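Long-range contacts in serpin 2 (Anopheles gambiae, PDB 3PZF), which inhibits serine proteases that drive phenoloxidase activation, and so holds back melanization in the mosquito's immune response: residues 42-48 and 335-339; 53-57 and 131-135; 107-113 and 154-158; 162-166 and 180-184. All coordinates share one frame; numbering follows the deposited sequence. Where two conformers were deposited one is given.

Contact 1: residues 42-48 and 335-339; sequences VLSPFSV and QKAGI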
loop_
_atom_site.group_PDB
_atom_site.type_symbol
_atom_site.label_atom_id
_atom_site.label_comp_id
_atom_site.label_asym_id
_atom_site.label_seq_id
_atom_site.Cartn_x
_atom_site.Cartn_y
_atom_site.Cartn_z
ATOM N N VAL A 42 5.599 0.482 5.281
ATOM C CA VAL A 42 4.859 -0.210 4.214
ATOM C C VAL A 42 3.425 0.351 4.229
ATOM O O VAL A 42 2.835 0.583 5.296
ATOM C CB VAL A 42 4.886 -1.754 4.396
ATOM C CG1 VAL A 42 4.187 -2.167 5.683
ATOM C CG2 VAL A 42 4.274 -2.476 3.201
ATOM N N LEU A 43 2.907 0.655 3.048
ATOM C CA LEU A 43 1.526 1.108 2.960
ATOM C C LEU A 43 0.900 0.624 1.642
ATOM O O LEU A 43 1.566 -0.021 0.816
ATOM C CB LEU A 43 1.480 2.644 3.054
ATOM C CG LEU A 43 2.085 3.353 1.834
ATOM C CD1 LEU A 43 1.265 4.634 1.510
ATOM C CD2 LEU A 43 3.554 3.700 2.026
ATOM N N SER A 44 -0.380 0.911 1.450
ATOM C CA SER A 44 -1.032 0.530 0.195
ATOM C C SER A 44 -1.556 1.788 -0.494
ATOM O O SER A 44 -2.623 2.283 -0.151
ATOM C CB SER A 44 -2.173 -0.462 0.439
ATOM O OG SER A 44 -2.884 -0.697 -0.783
ATOM N N PRO A 45 -0.782 2.321 -1.458
ATOM C CA PRO A 45 -1.204 3.591 -2.067
ATOM C C PRO A 45 -2.507 3.415 -2.813
ATOM O O PRO A 45 -3.369 4.287 -2.739
ATOM C CB PRO A 45 -0.060 3.942 -3.035
ATOM C CG PRO A 45 1.146 3.108 -2.530
ATOM C CD PRO A 45 0.562 1.873 -1.901
ATOM N N PHE A 46 -2.675 2.300 -3.504
ATOM C CA PHE A 46 -3.947 2.087 -4.212
ATOM C C PHE A 46 -5.121 2.141 -3.199
ATOM O O PHE A 46 -6.170 2.735 -3.473
ATOM C CB PHE A 46 -3.940 0.744 -4.925
ATOM C CG PHE A 46 -5.285 0.353 -5.460
ATOM C CD1 PHE A 46 -5.823 1.044 -6.527
ATOM C CD2 PHE A 46 -6.011 -0.692 -4.894
ATOM C CE1 PHE A 46 -7.085 0.708 -7.030
ATOM C CE2 PHE A 46 -7.274 -1.048 -5.417
ATOM C CZ PHE A 46 -7.798 -0.330 -6.471
ATOM N N SER A 47 -4.949 1.537 -2.018
ATOM C CA SER A 47 -6.042 1.532 -1.032
ATOM C C SER A 47 -6.341 2.931 -0.558
ATOM O O SER A 47 -7.477 3.250 -0.259
ATOM C CB SER A 47 -5.680 0.633 0.167
ATOM O OG SER A 47 -5.663 -0.729 -0.254
ATOM N N VAL A 48 -5.329 3.781 -0.479
ATOM C CA VAL A 48 -5.574 5.168 -0.101
ATOM C C VAL A 48 -6.495 5.814 -1.127
ATOM O O VAL A 48 -7.394 6.575 -0.763
ATOM C CB VAL A 48 -4.282 5.990 0.050
ATOM C CG1 VAL A 48 -4.603 7.455 0.389
ATOM C CG2 VAL A 48 -3.408 5.402 1.153
ATOM N N GLN A 335 -4.703 3.664 8.342
ATOM C CA GLN A 335 -4.384 2.548 7.473
ATOM C C GLN A 335 -3.290 1.720 8.130
ATOM O O GLN A 335 -2.363 2.275 8.732
ATOM C CB GLN A 335 -3.864 3.029 6.103
ATOM C CG GLN A 335 -3.450 1.868 5.224
ATOM C CD GLN A 335 -3.090 2.260 3.782
ATOM O OE1 GLN A 335 -3.867 2.046 2.841
ATOM N NE2 GLN A 335 -1.886 2.772 3.604
ATOM N N LYS A 336 -3.394 0.403 8.046
ATOM C CA LYS A 336 -2.288 -0.438 8.532
ATOM C C LYS A 336 -2.039 -1.561 7.538
ATOM O O LYS A 336 -2.962 -2.059 6.894
ATOM C CB LYS A 336 -2.595 -1.026 9.905
ATOM C CG LYS A 336 -1.404 -1.805 10.533
ATOM C CD LYS A 336 -1.671 -2.021 12.078
ATOM C CE LYS A 336 -0.412 -2.525 12.804
ATOM N NZ LYS A 336 -0.580 -2.588 14.329
ATOM N N ALA A 337 -0.769 -1.941 7.406
ATOM C CA ALA A 337 -0.351 -2.993 6.472
ATOM C C ALA A 337 0.787 -3.781 7.094
ATOM O O ALA A 337 1.648 -3.187 7.728
ATOM C CB ALA A 337 0.131 -2.375 5.170
ATOM N N GLY A 338 0.803 -5.094 6.897
ATOM C CA GLY A 338 1.969 -5.890 7.295
ATOM C C GLY A 338 2.626 -6.466 6.052
ATOM O O GLY A 338 1.978 -6.667 5.039
ATOM N N ILE A 339 3.914 -6.748 6.109
ATOM C CA ILE A 339 4.596 -7.338 4.945
ATOM C C ILE A 339 5.681 -8.238 5.507
ATOM O O ILE A 339 6.290 -7.921 6.521
ATOM C CB ILE A 339 5.213 -6.275 4.037
ATOM C CG1 ILE A 339 5.767 -6.891 2.723
ATOM C CG2 ILE A 339 6.277 -5.465 4.800
ATOM C CD1 ILE A 339 4.679 -7.492 1.767
#
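V42 meets A337 and I339 in strand 41-43. Its CB points at strand 332-341 and its two methyls divide the work. CG1 lies 3.4 Å from the carbonyl O of A337 and 4.1 Å from A337 CB. CG2 packs against I339 CG2 at 3.9 Å. V42 CG1 stands between its own backbone N and carbonyl carbon (chi1 63°), which leaves CG2 anti to N on the I339 side. F290 and F292 of strand 277-295 and F388 of strand 386-392 also touch V42. At L43 the contact is slighter: CB borders the amide end of Q335, and the L43 side chain also touches F29 of helix 24-35. S44 is the N-cap of helix 45-58. Its OG receives S47 N at 3.3 Å, and S47 OG donates to S44 OG at 2.8 Å. S44 OG bonds further to the backbone O of L387. The extended side chain of Q335, with CG anti to N (chi1 177°), carries its amide up to the backbone of S44. S47 CB lies beside the same amide. V48 crosses it at about a right angle through CG2. The touching residues are all buried. The chemistry is therefore split, and it joins the start of helix 45-58 to strand 332-341 of serpin sheet A. Aliphatic groups fit together at V42. At the helix start, a buried amide lies against the S44 backbone, in a polar turn whose cap serine is already bonded.

Contact 2: residues 53-57 and 131-135; sequences TLIYE and HYHAM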
loop_
_atom_site.group_PDB
_atom_site.type_symbol
_atom_site.label_atom_id
_atom_site.label_comp_id
_atom_site.label_asym_id
_atom_site.label_seq_id
_atom_site.Cartn_x
_atom_site.Cartn_y
_atom_site.Cartn_z
ATOM N N THR A 53 -11.821 7.952 -2.733
ATOM C CA THR A 53 -12.957 7.859 -3.641
ATOM C C THR A 53 -14.226 7.587 -2.832
ATOM O O THR A 53 -15.272 8.141 -3.139
ATOM C CB THR A 53 -12.738 6.801 -4.724
ATOM O OG1 THR A 53 -11.520 7.105 -5.422
ATOM C CG2 THR A 53 -13.941 6.811 -5.767
ATOM N N LEU A 54 -14.142 6.809 -1.751
ATOM C CA LEU A 54 -15.361 6.640 -0.901
ATOM C C LEU A 54 -15.793 7.968 -0.304
ATOM O O LEU A 54 -16.983 8.265 -0.187
ATOM C CB LEU A 54 -15.107 5.620 0.198
ATOM C CG LEU A 54 -15.126 4.162 -0.302
ATOM C CD1 LEU A 54 -14.382 3.281 0.695
ATOM C CD2 LEU A 54 -16.577 3.639 -0.536
ATOM N N ILE A 55 -14.832 8.777 0.085
ATOM C CA ILE A 55 -15.144 10.066 0.653
ATOM C C ILE A 55 -15.724 10.974 -0.416
ATOM O O ILE A 55 -16.687 11.715 -0.149
ATOM C CB ILE A 55 -13.903 10.703 1.306
ATOM C CG1 ILE A 55 -13.542 9.913 2.572
ATOM C CG2 ILE A 55 -14.176 12.164 1.633
ATOM C CD1 ILE A 55 -12.182 10.302 3.218
ATOM N N TYR A 56 -15.166 10.902 -1.625
ATOM C CA TYR A 56 -15.741 11.590 -2.784
ATOM C C TYR A 56 -17.202 11.198 -3.021
ATOM O O TYR A 56 -18.053 12.058 -3.190
ATOM C CB TYR A 56 -14.883 11.309 -4.028
ATOM C CG TYR A 56 -15.286 12.090 -5.262
ATOM C CD1 TYR A 56 -14.966 13.432 -5.386
ATOM C CD2 TYR A 56 -15.955 11.472 -6.306
ATOM C CE1 TYR A 56 -15.309 14.141 -6.536
ATOM C CE2 TYR A 56 -16.312 12.175 -7.451
ATOM C CZ TYR A 56 -15.982 13.506 -7.555
ATOM O OH TYR A 56 -16.323 14.218 -8.686
ATOM N N GLU A 57 -17.497 9.899 -2.994
ATOM C CA GLU A 57 -18.856 9.395 -3.182
ATOM C C GLU A 57 -19.807 9.911 -2.090
ATOM O O GLU A 57 -21.001 10.138 -2.355
ATOM C CB GLU A 57 -18.835 7.856 -3.155
ATOM C CG GLU A 57 -18.224 7.218 -4.430
ATOM C CD GLU A 57 -19.265 6.880 -5.496
ATOM O OE1 GLU A 57 -20.427 7.418 -5.451
ATOM O OE2 GLU A 57 -18.918 6.069 -6.391
ATOM N N HIS A 131 -19.059 -1.580 -5.318
ATOM C CA HIS A 131 -17.986 -1.077 -6.167
ATOM C C HIS A 131 -16.642 -0.960 -5.442
ATOM O O HIS A 131 -15.608 -1.058 -6.076
ATOM C CB HIS A 131 -18.353 0.289 -6.742
ATOM C CG HIS A 131 -19.661 0.310 -7.474
ATOM N ND1 HIS A 131 -19.777 -0.056 -8.798
ATOM C CD2 HIS A 131 -20.905 0.664 -7.070
ATOM C CE1 HIS A 131 -21.037 0.073 -9.179
ATOM N NE2 HIS A 131 -21.744 0.507 -8.146
ATOM N N TYR A 132 -16.658 -0.730 -4.133
ATOM C CA TYR A 132 -15.415 -0.420 -3.410
ATOM C C TYR A 132 -15.089 -1.458 -2.362
ATOM O O TYR A 132 -14.093 -1.344 -1.649
ATOM C CB TYR A 132 -15.510 0.978 -2.782
ATOM C CG TYR A 132 -15.804 2.047 -3.823
ATOM C CD1 TYR A 132 -14.808 2.465 -4.712
ATOM C CD2 TYR A 132 -17.071 2.615 -3.944
ATOM C CE1 TYR A 132 -15.061 3.431 -5.676
ATOM C CE2 TYR A 132 -17.333 3.575 -4.901
ATOM C CZ TYR A 132 -16.336 3.982 -5.763
ATOM O OH TYR A 132 -16.610 4.938 -6.716
ATOM N N HIS A 133 -15.930 -2.478 -2.273
ATOM C CA HIS A 133 -15.721 -3.562 -1.330
ATOM C C HIS A 133 -15.396 -3.021 0.060
ATOM O O HIS A 133 -14.478 -3.492 0.740
ATOM C CB HIS A 133 -14.656 -4.502 -1.887
ATOM C CG HIS A 133 -15.091 -5.137 -3.172
ATOM N ND1 HIS A 133 -16.088 -6.088 -3.223
ATOM C CD2 HIS A 133 -14.737 -4.896 -4.457
ATOM C CE1 HIS A 133 -16.293 -6.442 -4.480
ATOM N NE2 HIS A 133 -15.486 -5.731 -5.248
ATOM N N ALA A 134 -16.183 -2.019 0.440
ATOM C CA ALA A 134 -16.108 -1.348 1.737
ATOM C C ALA A 134 -17.445 -1.451 2.470
ATOM O O ALA A 134 -18.503 -1.610 1.841
ATOM C CB ALA A 134 -15.753 0.114 1.524
ATOM N N MET A 135 -17.414 -1.332 3.797
ATOM C CA MET A 135 -18.642 -1.423 4.583
ATOM C C MET A 135 -18.695 -0.307 5.624
ATOM O O MET A 135 -17.717 0.423 5.802
ATOM C CB MET A 135 -18.731 -2.789 5.260
ATOM C CG MET A 135 -18.912 -3.927 4.268
ATOM S SD MET A 135 -19.264 -5.527 5.029
ATOM C CE MET A 135 -17.719 -6.398 4.720
#
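Y132 and E57 make the polar part of this contact. Y132 OH donates to E57 OE2 at 2.6 Å. The carboxylate oxygen uses its anti lone pair, the one away from OE1, and lies at the edge of the phenol ring, near its plane. The carboxylate plane is turned 74° from the ring. The glutamate gets there by a bend in its chain at chi2 (-93°). E57 OE2 also forms a salt bridge with R87 NE of helix 83-98. The phenol and the arginine thus grip the same oxygen, which probably favours the charged form of the acid.

The rest is apolar packing. L54 CD2 presses against Y132 CD2 at 3.6 Å and is as close to Y132 CB. The two side chains slide past each other in opposite directions. The other methyl of L54, CD1, meets A134 CB at 3.5 Å, so the leucine fork spans the turn between the tyrosine and the alanine. T53 CG2 comes in near the hydroxyl end, 3.4 Å from Y132 OH and 3.6 Å from Y132 CE1, and crosses the tyrosine at about a right angle. T53 OG1 turns to another task, a bond to K49 O within its own helix.

H133, with positive phi (48°), makes the turn that carries the chain from helix 122-132 towards strand 134-139. Helix 45-58 corresponds to helix B of the serpin fold, which lies behind sheet A. Here it packs on the junction of helix 122-132 and strand 134-139.

Contact 3: residues 107-113 and 154-158; sequences NIATNFF and WVSEH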
loop_
_atom_site.group_PDB
_atom_site.type_symbol
_atom_site.label_atom_id
_atom_site.label_comp_id
_atom_site.label_asym_id
_atom_site.label_seq_id
_atom_site.Cartn_x
_atom_site.Cartn_y
_atom_site.Cartn_z
ATOM N N ASN A 107 -6.197 -9.511 0.416
ATOM C CA ASN A 107 -7.469 -8.906 0.842
ATOM C C ASN A 107 -7.279 -7.443 1.208
ATOM O O ASN A 107 -6.384 -7.102 1.987
ATOM C CB ASN A 107 -8.098 -9.678 2.009
ATOM C CG ASN A 107 -9.523 -9.227 2.306
ATOM O OD1 ASN A 107 -10.324 -9.027 1.387
ATOM N ND2 ASN A 107 -9.842 -9.053 3.584
ATOM N N ILE A 108 -8.108 -6.581 0.616
ATOM C CA ILE A 108 -8.173 -5.179 1.001
ATOM C C ILE A 108 -9.491 -4.963 1.756
ATOM O O ILE A 108 -10.570 -5.300 1.253
ATOM C CB ILE A 108 -8.123 -4.285 -0.242
ATOM C CG1 ILE A 108 -6.759 -4.420 -0.938
ATOM C CG2 ILE A 108 -8.393 -2.819 0.104
ATOM C CD1 ILE A 108 -6.826 -3.854 -2.390
ATOM N N ALA A 109 -9.413 -4.450 2.976
ATOM C CA ALA A 109 -10.610 -4.307 3.802
ATOM C C ALA A 109 -10.751 -2.869 4.262
ATOM O O ALA A 109 -9.781 -2.253 4.719
ATOM C CB ALA A 109 -10.570 -5.249 4.986
ATOM N N THR A 110 -11.971 -2.345 4.162
ATOM C CA THR A 110 -12.205 -0.940 4.446
ATOM C C THR A 110 -13.549 -0.812 5.156
ATOM O O THR A 110 -14.542 -1.402 4.722
ATOM C CB THR A 110 -12.258 -0.106 3.116
ATOM O OG1 THR A 110 -11.056 -0.276 2.366
ATOM C CG2 THR A 110 -12.474 1.396 3.397
ATOM N N ASN A 111 -13.577 -0.043 6.243
ATOM C CA ASN A 111 -14.787 0.140 7.047
ATOM C C ASN A 111 -14.881 1.574 7.568
ATOM O O ASN A 111 -13.914 2.085 8.131
ATOM C CB ASN A 111 -14.746 -0.817 8.259
ATOM C CG ASN A 111 -16.122 -1.106 8.854
ATOM O OD1 ASN A 111 -17.037 -0.278 8.803
ATOM N ND2 ASN A 111 -16.256 -2.287 9.462
ATOM N N PHE A 112 -16.042 2.204 7.415
ATOM C CA PHE A 112 -16.363 3.396 8.195
ATOM C C PHE A 112 -16.997 2.938 9.513
ATOM O O PHE A 112 -17.979 2.213 9.499
ATOM C CB PHE A 112 -17.403 4.268 7.522
ATOM C CG PHE A 112 -16.948 4.954 6.260
ATOM C CD1 PHE A 112 -16.545 6.283 6.285
ATOM C CD2 PHE A 112 -17.028 4.302 5.036
ATOM C CE1 PHE A 112 -16.167 6.924 5.099
ATOM C CE2 PHE A 112 -16.685 4.954 3.861
ATOM C CZ PHE A 112 -16.262 6.266 3.898
ATOM N N PHE A 113 -16.435 3.360 10.636
ATOM C CA PHE A 113 -17.037 3.110 11.953
ATOM C C PHE A 113 -17.730 4.400 12.397
ATOM O O PHE A 113 -17.077 5.412 12.662
ATOM C CB PHE A 113 -15.953 2.668 12.945
ATOM C CG PHE A 113 -15.339 1.320 12.616
ATOM C CD1 PHE A 113 -15.995 0.151 12.970
ATOM C CD2 PHE A 113 -14.132 1.220 11.915
ATOM C CE1 PHE A 113 -15.464 -1.079 12.673
ATOM C CE2 PHE A 113 -13.591 -0.019 11.615
ATOM C CZ PHE A 113 -14.254 -1.169 11.988
ATOM N N TRP A 154 -12.045 -6.357 14.139
ATOM C CA TRP A 154 -12.369 -6.300 12.727
ATOM C C TRP A 154 -11.077 -6.384 11.912
ATOM O O TRP A 154 -11.010 -7.072 10.888
ATOM C CB TRP A 154 -13.142 -5.011 12.422
ATOM C CG TRP A 154 -13.454 -4.811 10.976
ATOM C CD1 TRP A 154 -14.563 -5.247 10.297
ATOM C CD2 TRP A 154 -12.646 -4.117 10.028
ATOM N NE1 TRP A 154 -14.480 -4.875 8.972
ATOM C CE2 TRP A 154 -13.317 -4.170 8.782
ATOM C CE3 TRP A 154 -11.420 -3.451 10.106
ATOM C CZ2 TRP A 154 -12.806 -3.583 7.639
ATOM C CZ3 TRP A 154 -10.916 -2.861 8.966
ATOM C CH2 TRP A 154 -11.600 -2.938 7.747
ATOM N N VAL A 155 -10.041 -5.696 12.379
ATOM C CA VAL A 155 -8.742 -5.736 11.693
ATOM C C VAL A 155 -8.213 -7.174 11.660
ATOM O O VAL A 155 -7.779 -7.666 10.608
ATOM C CB VAL A 155 -7.722 -4.781 12.365
ATOM C CG1 VAL A 155 -6.271 -5.129 11.963
ATOM C CG2 VAL A 155 -8.058 -3.329 12.018
ATOM N N SER A 156 -8.266 -7.855 12.801
ATOM C CA SER A 156 -7.767 -9.230 12.892
ATOM C C SER A 156 -8.539 -10.167 11.965
ATOM O O SER A 156 -7.963 -10.937 11.207
ATOM C CB SER A 156 -7.883 -9.744 14.327
ATOM O OG SER A 156 -7.326 -11.044 14.427
ATOM N N GLU A 157 -9.856 -10.093 12.049
ATOM C CA GLU A 157 -10.747 -10.925 11.268
ATOM C C GLU A 157 -10.520 -10.775 9.763
ATOM O O GLU A 157 -10.659 -11.743 9.019
ATOM C CB GLU A 157 -12.195 -10.580 11.649
ATOM C CG GLU A 157 -13.247 -10.929 10.618
ATOM C CD GLU A 157 -14.640 -10.502 11.053
ATOM O OE1 GLU A 157 -14.793 -10.059 12.214
ATOM O OE2 GLU A 157 -15.580 -10.607 10.235
ATOM N N HIS A 158 -10.144 -9.578 9.320
ATOM C CA HIS A 158 -9.991 -9.313 7.881
ATOM C C HIS A 158 -8.553 -9.419 7.360
ATOM O O HIS A 158 -8.303 -9.219 6.163
ATOM C CB HIS A 158 -10.599 -7.949 7.532
ATOM C CG HIS A 158 -12.091 -7.919 7.666
ATOM N ND1 HIS A 158 -12.937 -8.223 6.621
ATOM C CD2 HIS A 158 -12.887 -7.664 8.729
ATOM C CE1 HIS A 158 -14.188 -8.139 7.031
ATOM N NE2 HIS A 158 -14.188 -7.804 8.308
#
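W154 has the largest share of the contact. Its indole stands over strand 105-115 with CH2 pointing down at A109, 3.7 Å from A109 CB. With CG anti to the backbone N (chi1 176°), the ring extends from helix 144-158 to the strand. T110 N lies at the ring edge, in plane. One indole face receives N111 and F113. In one of the two conformers of N111, its CB lies over the six-membered ring, a CH-pi contact. F113 turns its edge to the five-membered ring of W154 in a T-shaped stack, with centroids 5.4 Å apart and the planes nearly perpendicular. Its CZ is the atom that touches.

H158, one helical turn on, lies against the opposite face of the indole through CD2. Its CB packs on A109 CB at 3.7 Å. The small A109 therefore faces both W154 and H158. The carbonyl of H158 accepts N107 ND2 at 3.0 Å. That bond is fairly straight (159°) and runs on a carbonyl lone pair, with the acceptor nearly in the amide plane of N107.

Helix 144-158 runs roughly antiparallel to strand 105-115 and packs on one face of sheet A, as helix F does in serpins. On the other face of the strand, T110 and F112 pack on L54 of helix 45-58. Strands 134-139 and 177-188 flank it in the sheet.

Contact 4: residues 162-166 and 180-184; sequences RLREI and VNVIY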
loop_
_atom_site.group_PDB
_atom_site.type_symbol
_atom_site.label_atom_id
_atom_site.label_comp_id
_atom_site.label_asym_id
_atom_site.label_seq_id
_atom_site.Cartn_x
_atom_site.Cartn_y
_atom_site.Cartn_z
ATOM N N ARG A 162 -3.009 -11.454 10.841
ATOM C CA ARG A 162 -1.687 -10.926 10.509
ATOM C C ARG A 162 -1.510 -9.608 11.227
ATOM O O ARG A 162 -0.417 -9.286 11.683
ATOM C CB ARG A 162 -1.533 -10.735 8.999
ATOM C CG ARG A 162 -0.180 -10.147 8.551
ATOM C CD ARG A 162 1.019 -10.976 9.018
ATOM N NE ARG A 162 2.276 -10.341 8.606
ATOM C CZ ARG A 162 2.846 -9.321 9.247
ATOM N NH1 ARG A 162 2.284 -8.836 10.357
ATOM N NH2 ARG A 162 3.984 -8.807 8.797
ATOM N N LEU A 163 -2.609 -8.856 11.324
ATOM C CA LEU A 163 -2.647 -7.597 12.057
ATOM C C LEU A 163 -3.724 -7.742 13.133
ATOM O O LEU A 163 -4.796 -8.286 12.863
ATOM C CB LEU A 163 -3.041 -6.425 11.137
ATOM C CG LEU A 163 -2.243 -6.209 9.845
ATOM C CD1 LEU A 163 -2.826 -5.050 9.047
ATOM C CD2 LEU A 163 -0.749 -5.990 10.156
ATOM N N ARG A 164 -3.445 -7.223 14.326
ATOM C CA ARG A 164 -4.269 -7.472 15.505
ATOM C C ARG A 164 -4.900 -6.208 16.067
ATOM O O ARG A 164 -5.855 -6.282 16.823
ATOM C CB ARG A 164 -3.411 -8.094 16.609
ATOM C CG ARG A 164 -2.764 -9.422 16.258
ATOM C CD ARG A 164 -3.783 -10.548 16.228
ATOM N NE ARG A 164 -3.151 -11.841 15.969
ATOM C CZ ARG A 164 -3.639 -13.010 16.373
ATOM N NH1 ARG A 164 -4.771 -13.063 17.067
ATOM N NH2 ARG A 164 -2.988 -14.130 16.088
ATOM N N GLU A 165 -4.353 -5.044 15.735
ATOM C CA GLU A 165 -4.906 -3.808 16.268
ATOM C C GLU A 165 -4.425 -2.629 15.469
ATOM O O GLU A 165 -3.373 -2.674 14.821
ATOM C CB GLU A 165 -4.505 -3.598 17.730
ATOM C CG GLU A 165 -3.041 -3.243 17.911
ATOM C CD GLU A 165 -2.137 -4.463 17.825
ATOM O OE1 GLU A 165 -1.016 -4.360 17.265
ATOM O OE2 GLU A 165 -2.550 -5.528 18.334
ATOM N N ILE A 166 -5.191 -1.555 15.538
ATOM C CA ILE A 166 -4.844 -0.370 14.796
ATOM C C ILE A 166 -5.150 0.904 15.577
ATOM O O ILE A 166 -4.591 1.950 15.285
ATOM C CB ILE A 166 -5.555 -0.373 13.439
ATOM C CG1 ILE A 166 -5.002 0.724 12.533
ATOM C CG2 ILE A 166 -7.068 -0.198 13.613
ATOM C CD1 ILE A 166 -5.438 0.543 11.065
ATOM N N VAL A 180 -11.215 3.191 8.333
ATOM C CA VAL A 180 -10.089 2.289 8.605
ATOM C C VAL A 180 -9.865 1.420 7.391
ATOM O O VAL A 180 -10.815 0.895 6.837
ATOM C CB VAL A 180 -10.396 1.386 9.823
ATOM C CG1 VAL A 180 -9.233 0.415 10.082
ATOM C CG2 VAL A 180 -10.629 2.232 11.052
ATOM N N ASN A 181 -8.611 1.289 6.964
ATOM C CA ASN A 181 -8.270 0.398 5.882
ATOM C C ASN A 181 -7.088 -0.486 6.261
ATOM O O ASN A 181 -6.108 -0.017 6.829
ATOM C CB ASN A 181 -7.910 1.188 4.624
ATOM C CG ASN A 181 -7.376 0.299 3.519
ATOM O OD1 ASN A 181 -8.139 -0.333 2.778
ATOM N ND2 ASN A 181 -6.077 0.232 3.412
ATOM N N VAL A 182 -7.190 -1.767 5.937
ATOM C CA VAL A 182 -6.079 -2.687 6.131
ATOM C C VAL A 182 -5.933 -3.546 4.882
ATOM O O VAL A 182 -6.836 -3.654 4.057
ATOM C CB VAL A 182 -6.244 -3.599 7.383
ATOM C CG1 VAL A 182 -6.239 -2.763 8.670
ATOM C CG2 VAL A 182 -7.531 -4.401 7.302
ATOM N N ILE A 183 -4.763 -4.153 4.741
ATOM C CA ILE A 183 -4.489 -4.984 3.583
ATOM C C ILE A 183 -3.649 -6.155 4.042
ATOM O O ILE A 183 -2.889 -6.035 5.006
ATOM C CB ILE A 183 -3.741 -4.223 2.489
ATOM C CG1 ILE A 183 -3.631 -5.103 1.234
ATOM C CG2 ILE A 183 -2.356 -3.796 3.010
ATOM C CD1 ILE A 183 -3.069 -4.365 0.005
ATOM N N TYR A 184 -3.840 -7.298 3.396
ATOM C CA TYR A 184 -3.133 -8.517 3.789
ATOM C C TYR A 184 -2.779 -9.261 2.519
ATOM O O TYR A 184 -3.559 -9.258 1.553
ATOM C CB TYR A 184 -4.015 -9.379 4.701
ATOM C CG TYR A 184 -3.592 -10.833 4.772
ATOM C CD1 TYR A 184 -2.632 -11.252 5.679
ATOM C CD2 TYR A 184 -4.146 -11.779 3.918
ATOM C CE1 TYR A 184 -2.249 -12.591 5.754
ATOM C CE2 TYR A 184 -3.774 -13.115 3.982
ATOM C CZ TYR A 184 -2.826 -13.514 4.897
ATOM O OH TYR A 184 -2.452 -14.838 4.951
#
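I166 and V180 reach toward each other tip to tip, with I166 CD1 3.9 Å from V180 CG1. The same CD1 drops into the dip between V180 and V182, and lies 4.2 Å from V182 CG1. I166 reaches that place because its CG1 is anti to the backbone N (chi1 -169°). V182 is the central bump of the strand side. It fills the gap between I166 and L163, which come down on it from the loop. L163 CD1 lies 4.1 Å from V182 CB, and the two side chains slide past each other in opposite directions. At the far end the shape changes from aliphatic knobs to a flat ring. R162 lays its CB at the edge of the Y184 ring, 3.5 Å from CD1. The arginine chain then bends at chi2 (57°) and leads its guanidinium away from the strand. R162 NE forms a salt bridge with E347 OE1, in the hinge region required for binding peptidase. L163 and I166 also touch V155 of helix 144-158 and K336 of strand 332-341.

The loop runs nearly opposite to strand 177-188. No hydrogen bond crosses between the two segments. The chemistry here is hydrophobic fit at I166, L163 and V182, with aliphatic carbon against a ring edge at R162. Polar ties of the loop go elsewhere: E165 O accepts a bond from K336 NZ of the next strand, and R162 also pairs with E347 of the hinge. Between these two segments the contact is apolar fit.

Overall arrangement
The four contacts follow sheet A of the serpin fold. Contacts 3 and 4 have centres about 7 Å apart, and contacts 1 and 4 about 9 Å. Strands 134-139, 105-115, 177-188 and 332-341 lie side by side in that order and carry contacts 2, 3, 4 and 1. Contacts 1 and 2 share helix 45-58, with centres about 16 Å apart, on one face. Helix 144-158 and its following loop, of contacts 3 and 4, lie on the other. Along the chain, contact 1 encloses the rest, contacts 2 and 3 interleave, and contact 4 follows contact 3. Serpin inhibition inserts the reactive loop between strands 177-188 and 332-341, so contacts 1 and 4 lie along the seam that must part.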